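Long-range contacts in hypothetical membrane spanning protein (Thermus thermophilus, PDB 2VPZ), which probably serves as the quinone-binding, membrane-embedded subunit of a polysulfide reductase-type complex, passing electrons between the membrane quinone pool and its partner subunits: residues V31-A35 / Y49-A53; L176-G181 / T220-E224. All coordinates share one frame; numbering follows the deposited sequence.

Contact 1 pairs two consecutive helices near the start of the chain, 16-41 and 46-65, and closes before contact 2 opens. Contact 2 joins helix 175-189 to the loop between helices 210-217 and 227-245. Their centres lie about 21 Å apart and their nearest atoms about 7 Å, so the two do not touch, although both belong to one polysulfide reductase-type helical bundle. Helix 148-166 stands beside both: Val31 and Leu34 rest on its Ala160 and Leu161, Leu176 on its Val158. Contact 1 is thus a buried helix pair within the transmembrane bundle, whereas contact 2 is partly buried and ties a surface loop to that bundle.

Contact 1 of 2, residues V31-A35 / Y49-A53; sequences VALLA and YTLYA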
loop_
_atom_site.group_PDB
_atom_site.type_symbol
_atom_site.label_atom_id
_atom_site.label_comp_id
_atom_site.label_asym_id
_atom_site.label_seq_id
_atom_site.Cartn_x
_atom_site.Cartn_y
_atom_site.Cartn_z
ATOM N N VAL C 31 48.134 -21.217 -0.280
ATOM C CA VAL C 31 49.538 -21.650 -0.357
ATOM C C VAL C 31 50.378 -20.698 0.548
ATOM O O VAL C 31 51.365 -21.124 1.167
ATOM C CB VAL C 31 50.079 -21.752 -1.853
ATOM C CG1 VAL C 31 51.621 -21.795 -1.885
ATOM C CG2 VAL C 31 49.515 -23.042 -2.510
ATOM N N ALA C 32 49.963 -19.442 0.669
ATOM C CA ALA C 32 50.621 -18.489 1.565
ATOM C C ALA C 32 50.367 -18.932 3.047
ATOM O O ALA C 32 51.167 -18.613 3.930
ATOM C CB ALA C 32 50.086 -17.037 1.348
ATOM N N LEU C 33 49.276 -19.661 3.309
ATOM C CA LEU C 33 49.004 -20.157 4.678
ATOM C C LEU C 33 49.968 -21.339 4.964
ATOM O O LEU C 33 50.548 -21.433 6.053
ATOM C CB LEU C 33 47.516 -20.605 4.888
ATOM C CG LEU C 33 47.170 -21.152 6.302
ATOM C CD1 LEU C 33 47.136 -20.012 7.332
ATOM C CD2 LEU C 33 45.827 -21.904 6.309
ATOM N N LEU C 34 50.132 -22.218 3.971
ATOM C CA LEU C 34 51.050 -23.348 4.047
ATOM C C LEU C 34 52.499 -22.853 4.291
ATOM O O LEU C 34 53.180 -23.346 5.199
ATOM C CB LEU C 34 50.993 -24.207 2.777
ATOM C CG LEU C 34 49.670 -24.971 2.589
ATOM C CD1 LEU C 34 49.893 -26.172 1.651
ATOM C CD2 LEU C 34 49.126 -25.441 3.963
ATOM N N ALA C 35 52.968 -21.891 3.502
ATOM C CA ALA C 35 54.312 -21.345 3.684
ATOM C C ALA C 35 54.490 -20.737 5.103
ATOM O O ALA C 35 55.555 -20.885 5.719
ATOM C CB ALA C 35 54.645 -20.281 2.605
ATOM N N TYR C 49 57.814 -23.098 -0.612
ATOM C CA TYR C 49 56.374 -22.850 -0.551
ATOM C C TYR C 49 56.154 -21.324 -0.557
ATOM O O TYR C 49 55.146 -20.825 -1.052
ATOM C CB TYR C 49 55.678 -23.523 0.643
ATOM C CG TYR C 49 55.186 -24.922 0.293
ATOM C CD1 TYR C 49 56.021 -26.035 0.441
ATOM C CD2 TYR C 49 53.922 -25.115 -0.268
ATOM C CE1 TYR C 49 55.612 -27.305 0.035
ATOM C CE2 TYR C 49 53.498 -26.378 -0.681
ATOM C CZ TYR C 49 54.349 -27.475 -0.527
ATOM O OH TYR C 49 53.942 -28.729 -0.924
ATOM N N THR C 50 57.133 -20.585 -0.052
ATOM C CA THR C 50 57.065 -19.144 -0.042
ATOM C C THR C 50 57.252 -18.596 -1.486
ATOM O O THR C 50 56.566 -17.649 -1.916
ATOM C CB THR C 50 58.116 -18.547 0.952
ATOM O OG1 THR C 50 57.985 -19.186 2.217
ATOM C CG2 THR C 50 57.927 -17.026 1.104
ATOM N N LEU C 51 58.139 -19.210 -2.271
ATOM C CA LEU C 51 58.339 -18.772 -3.657
ATOM C C LEU C 51 57.000 -18.851 -4.445
ATOM O O LEU C 51 56.630 -17.895 -5.134
ATOM C CB LEU C 51 59.429 -19.579 -4.419
ATOM C CG LEU C 51 59.618 -19.179 -5.902
ATOM C CD1 LEU C 51 60.129 -17.714 -6.032
ATOM C CD2 LEU C 51 60.589 -20.141 -6.623
ATOM N N TYR C 52 56.309 -19.985 -4.305
ATOM C CA TYR C 52 55.006 -20.350 -4.917
ATOM C C TYR C 52 53.825 -19.433 -4.531
ATOM O O TYR C 52 52.968 -19.052 -5.369
ATOM C CB TYR C 52 54.630 -21.769 -4.499
ATOM C CG TYR C 52 55.518 -22.937 -4.845
ATOM C CD1 TYR C 52 55.347 -24.152 -4.185
ATOM C CD2 TYR C 52 56.466 -22.902 -5.890
ATOM C CE1 TYR C 52 56.051 -25.300 -4.509
ATOM C CE2 TYR C 52 57.212 -24.056 -6.243
ATOM C CZ TYR C 52 56.994 -25.253 -5.536
ATOM O OH TYR C 52 57.684 -26.389 -5.888
ATOM N N ALA C 53 53.723 -19.140 -3.242
ATOM C CA ALA C 53 52.674 -18.263 -2.740
ATOM C C ALA C 53 52.949 -16.872 -3.345
ATOM O O ALA C 53 52.008 -16.126 -3.634
ATOM C CB ALA C 53 52.687 -18.214 -1.180
#
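In the antiparallel helical hairpin of the transmembrane bundle formed by helices 16-41 and 46-65, which a short turn joins, Ala32 meets Ala53 and Ala35 meets Tyr49; the local axes approach to 8.3 Å at 156° between their directions. The alanines at the interface are consistent with this spacing. The methyl of Ala53 lies over the backbone of helix 16-41, its CB 3.4 Å from Ala32 CA, and the two alanine methyls meet at 3.8 Å between Ala32 CB and Ala53 CB. One turn away the roles are reversed: Ala35 CB sits 3.7 Å from Tyr49 C and also against Thr50 OG1, a hydroxyl hydrogen-bonded to the carbonyl of Ala46. Alongside the alanines, Val31 sends one branch across. With its CG1 anti to the backbone N (chi1 163°), this methyl of Val31 comes 3.7 Å from Tyr49 O and reaches the ring edge of Tyr49 near its plane, while Tyr52 CB borders it at 4.0 Å. Leu34 CD1 meets the same ring obliquely. Beyond the pair, Tyr49 OH is hydrogen-bonded to Ser169 OG, which ties the far end of the ring to the loop after helix 148-166. Val31 CG1 finishes 3.6 Å from Ala53 N.

Contact 2 of 2, residues L176-G181 / T220-E224; sequences LRVLAG and TFWQE
Helix 175-189 passes beside an irregular loop, and the backbones come nearest at Arg177 and Thr220, whose CA atoms are 6.5 Å apart. The side chain of Arg177 bridges that distance: its NE donates to Thr220 O at 2.9 Å, with an N-H...O angle of 153°. The acceptor lies 18° out of the guanidinium plane, and the donor lies in the carbonyl plane. Farther out, NH2 of Arg177 makes a long salt bridge of 3.8 Å to OE1 of Glu224, the two flat groups turned 31° from each other. The contact thereby fastens the loop between helices 210-217 and 227-245 to a transmembrane helix whose Val178 and Leu179 pack against a second copy of this protein. A leucine in place of Arg177 would probably leave Thr220 O without this donor and Glu224 without its charged mate across the contact. Phe221 turns its ring edge to the helix backbone, with CE2 near Arg177 O and CZ 3.8 Å from Gly181 CA. On the buried side, Thr220 has CG2 anti to its own N, which places that methyl 4.0 Å from Leu176 CG and 4.2 Å from Ala180 CB, while its OG1 is hydrogen-bonded to Gly217 O.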
loop_
_atom_site.group_PDB
_atom_site.type_symbol
_atom_site.label_atom_id
_atom_site.label_comp_id
_atom_site.label_asym_id
_atom_site.label_seq_id
_atom_site.Cartn_x
_atom_site.Cartn_y
_atom_site.Cartn_z
ATOM N N LEU C 176 44.115 -32.840 3.513
ATOM C CA LEU C 176 43.325 -32.670 2.279
ATOM C C LEU C 176 41.997 -33.469 2.345
ATOM O O LEU C 176 40.971 -32.981 1.887
ATOM C CB LEU C 176 44.117 -33.055 0.988
ATOM C CG LEU C 176 43.335 -33.202 -0.349
ATOM C CD1 LEU C 176 42.919 -31.816 -0.909
ATOM C CD2 LEU C 176 44.178 -33.976 -1.395
ATOM N N ARG C 177 41.997 -34.664 2.940
ATOM C CA ARG C 177 40.775 -35.495 3.054
ATOM C C ARG C 177 39.763 -35.002 4.136
ATOM O O ARG C 177 38.535 -35.150 3.977
ATOM C CB ARG C 177 41.134 -36.973 3.280
ATOM C CG ARG C 177 41.979 -37.627 2.176
ATOM C CD ARG C 177 42.130 -39.146 2.366
ATOM N NE ARG C 177 42.243 -39.871 1.098
ATOM C CZ ARG C 177 43.211 -40.717 0.773
ATOM N NH1 ARG C 177 44.188 -40.965 1.630
ATOM N NH2 ARG C 177 43.207 -41.306 -0.418
ATOM N N VAL C 178 40.288 -34.442 5.223
ATOM C CA VAL C 178 39.491 -33.880 6.322
ATOM C C VAL C 178 38.776 -32.606 5.790
ATOM O O VAL C 178 37.547 -32.500 5.835
ATOM C CB VAL C 178 40.400 -33.487 7.571
ATOM C CG1 VAL C 178 39.556 -32.822 8.674
ATOM C CG2 VAL C 178 41.133 -34.729 8.128
ATOM N N LEU C 179 39.556 -31.659 5.259
ATOM C CA LEU C 179 39.025 -30.411 4.689
ATOM C C LEU C 179 38.142 -30.586 3.433
ATOM O O LEU C 179 37.275 -29.749 3.153
ATOM C CB LEU C 179 40.166 -29.413 4.396
ATOM C CG LEU C 179 40.892 -28.926 5.655
ATOM C CD1 LEU C 179 42.034 -27.976 5.282
ATOM C CD2 LEU C 179 39.890 -28.244 6.604
ATOM N N ALA C 180 38.366 -31.652 2.673
ATOM C CA ALA C 180 37.552 -31.935 1.483
ATOM C C ALA C 180 36.207 -32.577 1.919
ATOM O O ALA C 180 35.187 -32.427 1.238
ATOM C CB ALA C 180 38.325 -32.848 0.477
ATOM N N GLY C 181 36.225 -33.281 3.050
ATOM C CA GLY C 181 35.017 -33.877 3.619
ATOM C C GLY C 181 34.112 -32.782 4.190
ATOM O O GLY C 181 32.876 -32.818 4.041
ATOM N N THR C 220 38.314 -38.139 -3.774
ATOM C CA THR C 220 39.434 -37.709 -2.929
ATOM C C THR C 220 39.667 -38.781 -1.790
ATOM O O THR C 220 40.732 -38.784 -1.164
ATOM C CB THR C 220 39.172 -36.262 -2.289
ATOM O OG1 THR C 220 38.706 -35.336 -3.265
ATOM C CG2 THR C 220 40.472 -35.711 -1.628
ATOM N N PHE C 221 38.714 -39.697 -1.566
ATOM C CA PHE C 221 38.765 -40.778 -0.536
ATOM C C PHE C 221 39.000 -42.232 -1.024
ATOM O O PHE C 221 38.979 -43.172 -0.217
ATOM C CB PHE C 221 37.464 -40.741 0.307
ATOM C CG PHE C 221 37.039 -39.382 0.751
ATOM C CD1 PHE C 221 35.835 -38.811 0.294
ATOM C CD2 PHE C 221 37.849 -38.653 1.607
ATOM C CE1 PHE C 221 35.467 -37.524 0.695
ATOM C CE2 PHE C 221 37.514 -37.365 2.007
ATOM C CZ PHE C 221 36.306 -36.791 1.548
ATOM N N TRP C 222 39.234 -42.360 -2.329
ATOM C CA TRP C 222 39.475 -43.601 -3.132
ATOM C C TRP C 222 40.944 -43.996 -3.463
ATOM O O TRP C 222 41.710 -44.405 -2.572
ATOM C CB TRP C 222 38.703 -43.526 -4.463
ATOM C CG TRP C 222 38.921 -44.738 -5.357
ATOM C CD1 TRP C 222 39.375 -45.975 -4.965
ATOM C CD2 TRP C 222 38.666 -44.849 -6.777
ATOM N NE1 TRP C 222 39.409 -46.830 -6.033
ATOM C CE2 TRP C 222 38.983 -46.175 -7.155
ATOM C CE3 TRP C 222 38.199 -43.957 -7.767
ATOM C CZ2 TRP C 222 38.842 -46.646 -8.490
ATOM C CZ3 TRP C 222 38.054 -44.419 -9.106
ATOM C CH2 TRP C 222 38.377 -45.755 -9.443
ATOM N N GLN C 223 41.327 -43.898 -4.742
ATOM C CA GLN C 223 42.691 -44.215 -5.235
ATOM C C GLN C 223 43.661 -43.020 -4.947
ATOM O O GLN C 223 43.343 -41.856 -5.234
ATOM C CB GLN C 223 42.698 -44.603 -6.770
ATOM C CG GLN C 223 44.047 -45.206 -7.375
ATOM C CD GLN C 223 44.118 -46.757 -7.447
ATOM O OE1 GLN C 223 43.173 -47.461 -7.089
ATOM N NE2 GLN C 223 45.258 -47.282 -7.930
ATOM N N GLU C 224 44.797 -43.355 -4.325
ATOM C CA GLU C 224 45.901 -42.451 -3.931
ATOM C C GLU C 224 46.235 -41.333 -4.959
ATOM O O GLU C 224 46.104 -40.160 -4.623
ATOM C CB GLU C 224 47.187 -43.256 -3.583
ATOM C CG GLU C 224 48.341 -42.493 -2.851
ATOM C CD GLU C 224 48.037 -42.211 -1.372
ATOM O OE1 GLU C 224 46.850 -42.027 -1.034
ATOM O OE2 GLU C 224 48.996 -42.158 -0.555
#